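Local coordinates for odorant-binding protein 2a (PDB 4RUN), which binds and transports small hydrophobic volatile molecules, with a higher affinity for aldehydes and large fatty acids, at residues A[94-99]-A[126-131]; A[23-28]-A[108-113]; A[8-13]-A[45-50]. The protein carries 2 engineered substitutions. All blocks are in the same frame, centred on the assembly; numbering follows the deposited sequence.

Contact 1. Residues A[94-99]-A[126-131]; sequences DYVFYS and EEFKKL. Engineered in segment 94-99: Ser99 (natural residue Cys).
In the lipocalin fold a single long helix lies against the outer wall of the β-barrel, and here Val96 of strand 95-103 meets Phe128 and Leu131 of helix 122-134 at that seam. The strand and helix backbones stand well apart, the closest pair of alpha carbons being Val96 CA and Phe128 CA at 7.6 Å, and side chains bridge the gap. One methyl does the work on the barrel side. With CG1 of Val96 anti to the backbone N (chi1 173°), CG2 is left anti to the carbonyl carbon, where it reaches both helix residues. Val96 CG2 lies 4.0 Å from Phe128 CD1, coming at the edge of the ring and near its plane, so neither ring face is used for this pair. The same Val96 CG2 is also 4.0 Å from Leu131 CD1, and these two side chains run past each other in opposite senses. Phe128 and Leu131 lie three residues apart, close to one helical turn, which places both on the barrel side of the helix. Leu89 touches Val96 and Leu131, extending the apolar patch, while Ile142 packs on Phe128.

Away from the seam, two lysine-glutamate pairs run along the helix. Lys130 NZ is hydrogen-bonded within a salt bridge to Glu127 OE1 at 3.0 Å, meeting it from above the carboxylate, 37° out of its plane, and Lys129 NZ makes a longer bridge with Glu126 OE2 at 3.5 Å. Next along the strand, the Phe97 ring ends up on the far side from the helix, against Ile84 and the engineered Asn112, as β-strand alternation predicts. With only 131 Å² buried and carbon touching carbon throughout, the contact probably depends on shape and exclusion of water; directional bonds play no part in joining these two segments.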
loop_
_atom_site.group_PDB
_atom_site.type_symbol
_atom_site.label_atom_id
_atom_site.label_comp_id
_atom_site.label_asym_id
_atom_site.label_seq_id
_atom_site.Cartn_x
_atom_site.Cartn_y
_atom_site.Cartn_z
ATOM N N ASP A 94 -9.368 8.610 4.559
ATOM C CA ASP A 94 -8.367 7.637 4.168
ATOM C C ASP A 94 -7.250 8.313 3.401
ATOM O O ASP A 94 -7.338 9.490 3.034
ATOM C CB ASP A 94 -8.988 6.543 3.298
ATOM C CG ASP A 94 -9.933 5.647 4.064
ATOM O OD1 ASP A 94 -9.809 5.515 5.290
ATOM O OD2 ASP A 94 -10.822 5.057 3.442
ATOM N N TYR A 95 -6.196 7.546 3.165
ATOM C CA TYR A 95 -5.025 8.015 2.457
ATOM C C TYR A 95 -4.770 7.073 1.291
ATOM O O TYR A 95 -5.301 5.961 1.258
ATOM C CB TYR A 95 -3.817 7.984 3.377
ATOM C CG TYR A 95 -3.759 9.047 4.444
ATOM C CD1 TYR A 95 -4.452 8.907 5.639
ATOM C CD2 TYR A 95 -2.953 10.161 4.283
ATOM C CE1 TYR A 95 -4.362 9.867 6.636
ATOM C CE2 TYR A 95 -2.860 11.127 5.262
ATOM C CZ TYR A 95 -3.563 10.979 6.441
ATOM O OH TYR A 95 -3.465 11.950 7.423
ATOM N N VAL A 96 -3.932 7.519 0.362
ATOM C CA VAL A 96 -3.431 6.662 -0.707
ATOM C C VAL A 96 -1.941 6.423 -0.533
ATOM O O VAL A 96 -1.186 7.346 -0.260
ATOM C CB VAL A 96 -3.677 7.274 -2.082
ATOM C CG1 VAL A 96 -3.007 6.446 -3.166
ATOM C CG2 VAL A 96 -5.169 7.367 -2.323
ATOM N N PHE A 97 -1.542 5.164 -0.676
ATOM C CA PHE A 97 -0.160 4.750 -0.560
ATOM C C PHE A 97 0.264 4.381 -1.967
ATOM O O PHE A 97 -0.126 3.351 -2.497
ATOM C CB PHE A 97 -0.092 3.563 0.388
ATOM C CG PHE A 97 1.259 2.956 0.542
ATOM C CD1 PHE A 97 1.720 1.997 -0.367
ATOM C CD2 PHE A 97 2.042 3.270 1.641
ATOM C CE1 PHE A 97 2.956 1.401 -0.198
ATOM C CE2 PHE A 97 3.276 2.674 1.816
ATOM C CZ PHE A 97 3.734 1.738 0.895
ATOM N N TYR A 98 1.041 5.259 -2.577
ATOM C CA TYR A 98 1.446 5.128 -3.967
ATOM C C TYR A 98 2.911 4.742 -3.961
ATOM O O TYR A 98 3.687 5.343 -3.220
ATOM C CB TYR A 98 1.222 6.476 -4.667
ATOM C CG TYR A 98 1.477 6.487 -6.153
ATOM C CD1 TYR A 98 0.809 5.610 -7.005
ATOM C CD2 TYR A 98 2.371 7.410 -6.724
ATOM C CE1 TYR A 98 1.042 5.626 -8.381
ATOM C CE2 TYR A 98 2.608 7.440 -8.100
ATOM C CZ TYR A 98 1.943 6.546 -8.928
ATOM O OH TYR A 98 2.172 6.580 -10.290
ATOM N N SER A 99 3.290 3.716 -4.719
ATOM C CA SER A 99 4.688 3.299 -4.768
ATOM C C SER A 99 5.196 3.210 -6.203
ATOM O O SER A 99 4.482 2.778 -7.112
ATOM C CB SER A 99 4.891 1.960 -4.043
ATOM O OG SER A 99 4.639 0.840 -4.885
ATOM N N GLU A 126 -14.603 5.027 -4.600
ATOM C CA GLU A 126 -14.799 5.798 -5.809
ATOM C C GLU A 126 -13.779 6.919 -5.977
ATOM O O GLU A 126 -13.335 7.195 -7.089
ATOM C CB GLU A 126 -16.176 6.430 -5.778
ATOM C CG GLU A 126 -16.894 6.322 -7.093
ATOM C CD GLU A 126 -17.355 4.917 -7.344
ATOM O OE1 GLU A 126 -18.210 4.457 -6.570
ATOM O OE2 GLU A 126 -16.866 4.294 -8.297
ATOM N N GLU A 127 -13.460 7.598 -4.884
ATOM C CA GLU A 127 -12.432 8.644 -4.916
ATOM C C GLU A 127 -11.073 8.037 -5.247
ATOM O O GLU A 127 -10.285 8.634 -5.984
ATOM C CB GLU A 127 -12.343 9.379 -3.579
ATOM C CG GLU A 127 -13.542 10.240 -3.278
ATOM C CD GLU A 127 -13.769 11.293 -4.337
ATOM O OE1 GLU A 127 -14.916 11.361 -4.837
ATOM O OE2 GLU A 127 -12.816 12.042 -4.665
ATOM N N PHE A 128 -10.828 6.846 -4.698
ATOM C CA PHE A 128 -9.642 6.082 -4.999
ATOM C C PHE A 128 -9.537 5.783 -6.484
ATOM O O PHE A 128 -8.499 5.990 -7.085
ATOM C CB PHE A 128 -9.679 4.778 -4.236
ATOM C CG PHE A 128 -8.474 3.916 -4.456
ATOM C CD1 PHE A 128 -7.227 4.365 -4.077
ATOM C CD2 PHE A 128 -8.590 2.648 -5.011
ATOM C CE1 PHE A 128 -6.112 3.575 -4.246
ATOM C CE2 PHE A 128 -7.472 1.846 -5.185
ATOM C CZ PHE A 128 -6.231 2.319 -4.796
ATOM N N LYS A 129 -10.630 5.312 -7.068
ATOM C CA LYS A 129 -10.686 5.025 -8.494
ATOM C C LYS A 129 -10.391 6.280 -9.308
ATOM O O LYS A 129 -9.552 6.254 -10.199
ATOM C CB LYS A 129 -12.069 4.485 -8.830
ATOM C CG LYS A 129 -12.355 4.222 -10.291
ATOM C CD LYS A 129 -13.727 3.562 -10.394
ATOM C CE LYS A 129 -14.420 3.848 -11.715
ATOM N NZ LYS A 129 -15.890 3.602 -11.621
ATOM N N LYS A 130 -11.100 7.363 -9.011
ATOM C CA LYS A 130 -10.876 8.668 -9.666
ATOM C C LYS A 130 -9.418 9.095 -9.606
ATOM O O LYS A 130 -8.855 9.528 -10.601
ATOM C CB LYS A 130 -11.714 9.764 -8.994
ATOM C CG LYS A 130 -13.204 9.665 -9.218
ATOM C CD LYS A 130 -13.931 10.462 -8.141
ATOM C CE LYS A 130 -15.301 10.936 -8.601
ATOM N NZ LYS A 130 -16.276 10.917 -7.476
ATOM N N LEU A 131 -8.821 9.007 -8.425
ATOM C CA LEU A 131 -7.435 9.426 -8.253
ATOM C C LEU A 131 -6.498 8.483 -9.016
ATOM O O LEU A 131 -5.536 8.904 -9.659
ATOM C CB LEU A 131 -7.073 9.465 -6.769
ATOM C CG LEU A 131 -5.598 9.726 -6.413
ATOM C CD1 LEU A 131 -5.480 10.320 -5.009
ATOM C CD2 LEU A 131 -4.737 8.467 -6.546
#

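Contact 2. Residues A[23-28]-A[108-113]; sequences KDFPED and RYMGNL. Engineered in segment 108-113: Asn112 (natural residue Lys).
Phe25 and Pro26, in the loop between strands 12-21 and 33-41, meet Arg108 and Met110 of strand 106-115. The main interaction sets an aromatic group against a guanidinium. Phe25 CD1 lies over one face of the Arg108 guanidinium, 3.6 Å above its plane and displaced toward the rim, and it is 3.7 Å from Arg108 NE. The two planes are 66° apart, which rules out a parallel stack. A bend at chi3 (-84°) turns the guanidinium out of the run of the Arg108 chain, whose CD sits in the plane of the Phe25 ring at its edge.

Next in the loop, Pro26 CD lies 3.6 Å from Arg108 NH2, with the two side chains crossing at about a right angle. The purely apolar part is looser: Phe25 CE1 to Met110 CE is 4.4 Å.

Polar partners lie outside the pair. Arg108 NH1 makes a weak hydrogen bond to a citrate, probably from the crystallisation liquor, and Arg29 and Arg103 lie near that nitrogen. A long first loop packed against a barrel strand near the open end of the calyx is typical of lipocalins.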
loop_
_atom_site.group_PDB
_atom_site.type_symbol
_atom_site.label_atom_id
_atom_site.label_comp_id
_atom_site.label_asym_id
_atom_site.label_seq_id
_atom_site.Cartn_x
_atom_site.Cartn_y
_atom_site.Cartn_z
ATOM N N LYS A 23 -0.609 -2.436 -15.495
ATOM C CA LYS A 23 -0.906 -3.552 -16.387
ATOM C C LYS A 23 0.179 -4.603 -16.645
ATOM O O LYS A 23 -0.137 -5.633 -17.235
ATOM C CB LYS A 23 -1.459 -3.033 -17.709
ATOM C CG LYS A 23 -2.851 -2.479 -17.506
ATOM C CD LYS A 23 -3.665 -2.425 -18.781
ATOM C CE LYS A 23 -5.084 -1.968 -18.448
ATOM N NZ LYS A 23 -5.901 -3.037 -17.801
ATOM N N ASP A 24 1.429 -4.372 -16.237
ATOM C CA ASP A 24 2.472 -5.405 -16.329
ATOM C C ASP A 24 2.427 -6.371 -15.155
ATOM O O ASP A 24 2.923 -7.491 -15.258
ATOM C CB ASP A 24 3.862 -4.777 -16.386
ATOM C CG ASP A 24 4.025 -3.818 -17.546
ATOM O OD1 ASP A 24 3.655 -4.180 -18.688
ATOM O OD2 ASP A 24 4.551 -2.711 -17.309
ATOM N N PHE A 25 1.846 -5.924 -14.038
ATOM C CA PHE A 25 1.704 -6.729 -12.824
ATOM C C PHE A 25 1.009 -8.056 -13.098
ATOM O O PHE A 25 -0.158 -8.066 -13.489
ATOM C CB PHE A 25 0.866 -5.961 -11.810
ATOM C CG PHE A 25 0.989 -6.481 -10.417
ATOM C CD1 PHE A 25 1.998 -6.034 -9.565
ATOM C CD2 PHE A 25 0.094 -7.431 -9.957
ATOM C CE1 PHE A 25 2.100 -6.529 -8.279
ATOM C CE2 PHE A 25 0.196 -7.934 -8.682
ATOM C CZ PHE A 25 1.202 -7.485 -7.840
ATOM N N PRO A 26 1.711 -9.179 -12.877
ATOM C CA PRO A 26 1.099 -10.486 -13.125
ATOM C C PRO A 26 -0.067 -10.783 -12.195
ATOM O O PRO A 26 0.008 -10.512 -10.996
ATOM C CB PRO A 26 2.241 -11.468 -12.871
ATOM C CG PRO A 26 3.492 -10.659 -12.907
ATOM C CD PRO A 26 3.116 -9.293 -12.445
ATOM N N GLU A 27 -1.143 -11.331 -12.742
ATOM C CA GLU A 27 -2.332 -11.618 -11.957
ATOM C C GLU A 27 -2.038 -12.623 -10.843
ATOM O O GLU A 27 -2.464 -12.448 -9.704
ATOM C CB GLU A 27 -3.447 -12.127 -12.864
ATOM C CG GLU A 27 -4.845 -11.930 -12.297
ATOM C CD GLU A 27 -5.913 -12.599 -13.141
ATOM O OE1 GLU A 27 -5.608 -13.037 -14.271
ATOM O OE2 GLU A 27 -7.062 -12.694 -12.671
ATOM N N ASP A 28 -1.299 -13.680 -11.185
ATOM C CA ASP A 28 -0.793 -14.647 -10.204
ATOM C C ASP A 28 -0.180 -13.958 -8.973
ATOM O O ASP A 28 -0.167 -14.511 -7.881
ATOM C CB ASP A 28 0.177 -15.661 -10.863
ATOM C CG ASP A 28 1.657 -15.227 -10.827
ATOM O OD1 ASP A 28 1.975 -14.153 -10.288
ATOM O OD2 ASP A 28 2.524 -15.984 -11.335
ATOM N N ARG A 108 7.657 -0.367 -11.684
ATOM C CA ARG A 108 6.348 -0.850 -11.256
ATOM C C ARG A 108 5.623 0.199 -10.430
ATOM O O ARG A 108 6.157 0.646 -9.411
ATOM C CB ARG A 108 6.501 -2.136 -10.431
ATOM C CG ARG A 108 5.182 -2.755 -9.983
ATOM C CD ARG A 108 5.398 -4.162 -9.440
ATOM N NE ARG A 108 5.432 -5.171 -10.505
ATOM C CZ ARG A 108 5.908 -6.408 -10.367
ATOM N NH1 ARG A 108 6.415 -6.821 -9.206
ATOM N NH2 ARG A 108 5.895 -7.242 -11.407
ATOM N N TYR A 109 4.412 0.575 -10.870
ATOM C CA TYR A 109 3.506 1.428 -10.083
ATOM C C TYR A 109 2.489 0.582 -9.348
ATOM O O TYR A 109 2.046 -0.449 -9.842
ATOM C CB TYR A 109 2.709 2.418 -10.943
ATOM C CG TYR A 109 3.499 3.371 -11.806
ATOM C CD1 TYR A 109 4.707 3.901 -11.380
ATOM C CD2 TYR A 109 2.990 3.798 -13.033
ATOM C CE1 TYR A 109 5.405 4.796 -12.175
ATOM C CE2 TYR A 109 3.682 4.692 -13.828
ATOM C CZ TYR A 109 4.891 5.187 -13.396
ATOM O OH TYR A 109 5.591 6.064 -14.187
ATOM N N MET A 110 2.088 1.055 -8.175
ATOM C CA MET A 110 1.158 0.317 -7.343
ATOM C C MET A 110 0.529 1.281 -6.344
ATOM O O MET A 110 1.215 2.106 -5.739
ATOM C CB MET A 110 1.902 -0.812 -6.632
ATOM C CG MET A 110 1.010 -1.765 -5.861
ATOM S SD MET A 110 1.939 -2.981 -4.896
ATOM C CE MET A 110 3.470 -3.130 -5.823
ATOM N N GLY A 111 -0.781 1.176 -6.175
ATOM C CA GLY A 111 -1.512 2.067 -5.295
ATOM C C GLY A 111 -2.317 1.288 -4.283
ATOM O O GLY A 111 -2.860 0.244 -4.593
ATOM N N ASN A 112 -2.392 1.795 -3.061
ATOM C CA ASN A 112 -3.167 1.140 -2.029
ATOM C C ASN A 112 -3.990 2.150 -1.266
ATOM O O ASN A 112 -3.484 3.191 -0.847
ATOM C CB ASN A 112 -2.247 0.381 -1.082
ATOM C CG ASN A 112 -1.371 -0.614 -1.810
ATOM O OD1 ASN A 112 -1.845 -1.640 -2.274
ATOM N ND2 ASN A 112 -0.098 -0.298 -1.944
ATOM N N LEU A 113 -5.271 1.849 -1.122
ATOM C CA LEU A 113 -6.157 2.639 -0.308
ATOM C C LEU A 113 -5.975 2.178 1.116
ATOM O O LEU A 113 -6.197 1.005 1.425
ATOM C CB LEU A 113 -7.603 2.435 -0.751
ATOM C CG LEU A 113 -8.648 3.230 0.027
ATOM C CD1 LEU A 113 -8.421 4.716 -0.159
ATOM C CD2 LEU A 113 -10.040 2.847 -0.423
#

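Contact 3. Residues A[8-13]-A[45-50]; sequences EDITGT and GNLEAT
A chi1 of -50° in Ile10 puts CG1 beside the backbone N and sets the CG2 methyl anti to that N, pointing it across to Leu47. Leu47 answers with an extended end: CG is anti to the carbonyl carbon and CD1 continues the chain (chi2 179°), so this methyl stands farthest forward. The two meet as Ile10 CG2 to Leu47 CD1 at 3.6 Å, the side chains crossing at about a right angle. The second branch of Leu47 serves a different neighbour, CD2 lying 4.1 Å from Thr11 CG2, and again the two side chains cross at about a right angle. Leu47 is thus forked over two consecutive residues, and it accounts for the whole of the contact made by 45-50. Phe75 touches both Ile10 and Leu47, adding an aromatic side chain to the patch.

The backbones do not pair directly; Thr11 CA and Leu47 CA, the closest pair, remain 7.9 Å apart. Gly12 bonds to Val39 and Thr50 to Lys38, so strand 33-41 lies between strands 12-21 and 47-55. The residues that follow Thr11 form the Gly-X-Trp signature of lipocalins, in which Gly12 adopts a positive phi of 102°, a conformation suited to glycine. Trp14 NE1 is hydrogen-bonded to Ile10 O and Arg116 to the carbonyl oxygens of Thr11 and Thr13, consistent with the tryptophan-arginine arrangement at the closed end of the lipocalin barrel.

The chemistry separates by role: three backbone carbonyls, those of Ile10, Thr11 and Thr13, are held by polar side chains from outside the two segments, whereas methyl groups face Leu47. The 109 Å² buried is apolar and undirected.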
loop_
_atom_site.group_PDB
_atom_site.type_symbol
_atom_site.label_atom_id
_atom_site.label_comp_id
_atom_site.label_asym_id
_atom_site.label_seq_id
_atom_site.Cartn_x
_atom_site.Cartn_y
_atom_site.Cartn_z
ATOM N N GLU A 8 1.847 15.316 8.513
ATOM C CA GLU A 8 1.281 13.933 8.499
ATOM C C GLU A 8 1.382 13.259 9.867
ATOM O O GLU A 8 2.059 13.750 10.775
ATOM C CB GLU A 8 2.003 13.052 7.461
ATOM C CG GLU A 8 1.983 13.556 6.017
ATOM C CD GLU A 8 0.655 13.350 5.297
ATOM O OE1 GLU A 8 -0.407 13.565 5.918
ATOM O OE2 GLU A 8 0.671 12.998 4.092
ATOM N N ASP A 9 0.673 12.141 9.998
ATOM C CA ASP A 9 0.896 11.189 11.088
ATOM C C ASP A 9 0.631 9.777 10.557
ATOM O O ASP A 9 -0.367 9.516 9.876
ATOM C CB ASP A 9 0.029 11.497 12.317
ATOM C CG ASP A 9 0.695 11.087 13.623
ATOM O OD1 ASP A 9 1.485 10.119 13.623
ATOM O OD2 ASP A 9 0.413 11.737 14.656
ATOM N N ILE A 10 1.559 8.884 10.874
ATOM C CA ILE A 10 1.821 7.704 10.062
ATOM C C ILE A 10 1.983 6.373 10.829
ATOM O O ILE A 10 1.714 5.307 10.275
ATOM C CB ILE A 10 3.115 8.004 9.276
ATOM C CG1 ILE A 10 3.009 9.384 8.594
ATOM C CG2 ILE A 10 3.434 6.900 8.284
ATOM C CD1 ILE A 10 4.255 9.833 7.866
ATOM N N THR A 11 2.439 6.425 12.080
ATOM C CA THR A 11 2.693 5.211 12.870
ATOM C C THR A 11 1.404 4.600 13.413
ATOM O O THR A 11 0.383 5.259 13.457
ATOM C CB THR A 11 3.641 5.494 14.056
ATOM O OG1 THR A 11 3.026 6.420 14.956
ATOM C CG2 THR A 11 4.969 6.071 13.572
ATOM N N GLY A 12 1.467 3.342 13.843
ATOM C CA GLY A 12 0.297 2.611 14.342
ATOM C C GLY A 12 -0.261 1.628 13.318
ATOM O O GLY A 12 0.435 1.215 12.389
ATOM N N THR A 13 -1.522 1.252 13.493
ATOM C CA THR A 13 -2.167 0.280 12.616
ATOM C C THR A 13 -2.859 0.976 11.435
ATOM O O THR A 13 -3.504 2.008 11.607
ATOM C CB THR A 13 -3.181 -0.588 13.394
ATOM O OG1 THR A 13 -2.491 -1.358 14.376
ATOM C CG2 THR A 13 -3.935 -1.542 12.464
ATOM N N GLY A 45 13.190 10.011 11.989
ATOM C CA GLY A 45 12.095 10.048 11.021
ATOM C C GLY A 45 11.850 8.735 10.292
ATOM O O GLY A 45 10.786 8.549 9.703
ATOM N N ASN A 46 12.827 7.823 10.325
ATOM C CA ASN A 46 12.735 6.551 9.610
ATOM C C ASN A 46 11.675 5.656 10.208
ATOM O O ASN A 46 11.481 5.622 11.430
ATOM C CB ASN A 46 14.071 5.799 9.624
ATOM C CG ASN A 46 15.165 6.542 8.894
ATOM O OD1 ASN A 46 15.166 7.770 8.850
ATOM N ND2 ASN A 46 16.102 5.803 8.316
ATOM N N LEU A 47 11.011 4.910 9.334
ATOM C CA LEU A 47 9.887 4.086 9.731
ATOM C C LEU A 47 10.071 2.645 9.309
ATOM O O LEU A 47 11.003 2.292 8.587
ATOM C CB LEU A 47 8.602 4.629 9.116
ATOM C CG LEU A 47 8.248 6.076 9.441
ATOM C CD1 LEU A 47 6.963 6.459 8.728
ATOM C CD2 LEU A 47 8.129 6.291 10.947
ATOM N N GLU A 48 9.160 1.815 9.787
ATOM C CA GLU A 48 9.149 0.423 9.453
ATOM C C GLU A 48 7.715 -0.025 9.424
ATOM O O GLU A 48 6.963 0.238 10.363
ATOM C CB GLU A 48 9.896 -0.341 10.516
ATOM C CG GLU A 48 9.981 -1.828 10.285
ATOM C CD GLU A 48 10.646 -2.489 11.454
ATOM O OE1 GLU A 48 10.030 -2.521 12.533
ATOM O OE2 GLU A 48 11.799 -2.927 11.301
ATOM N N ALA A 49 7.343 -0.685 8.331
ATOM C CA ALA A 49 6.009 -1.225 8.170
ATOM C C ALA A 49 6.108 -2.740 8.185
ATOM O O ALA A 49 6.963 -3.306 7.516
ATOM C CB ALA A 49 5.404 -0.742 6.862
ATOM N N THR A 50 5.219 -3.386 8.933
ATOM C CA THR A 50 5.180 -4.851 9.022
ATOM C C THR A 50 3.781 -5.340 8.681
ATOM O O THR A 50 2.804 -4.783 9.164
ATOM C CB THR A 50 5.594 -5.375 10.419
ATOM O OG1 THR A 50 4.869 -4.693 11.450
ATOM C CG2 THR A 50 7.070 -5.171 10.636
#

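How the contacts relate
Contacts 1 and 2, with centres 14 Å apart, share neighbouring strands: Phe97 N lies 2.8 Å from O of the engineered Asn112, and N of the engineered Ser99 2.8 Å from Met110 O, both probable hydrogen bonds. The helix of contact 1 also reaches strand 106-115, with Phe128 CE1 3.7 Å from Leu113 N. Contact 3 lies 18 Å from contact 1, centre to centre, and meets it through Tyr95 CE2 and Glu8 OE1 at 3.5 Å. Contacts 2 and 3, 23 Å apart between centres, lie on opposite sides of the chain's centre, consistent with contact 2 near the open mouth of the calyx and contact 3 at its closed end; the citrate is about 3 Å from the Met110 side chain.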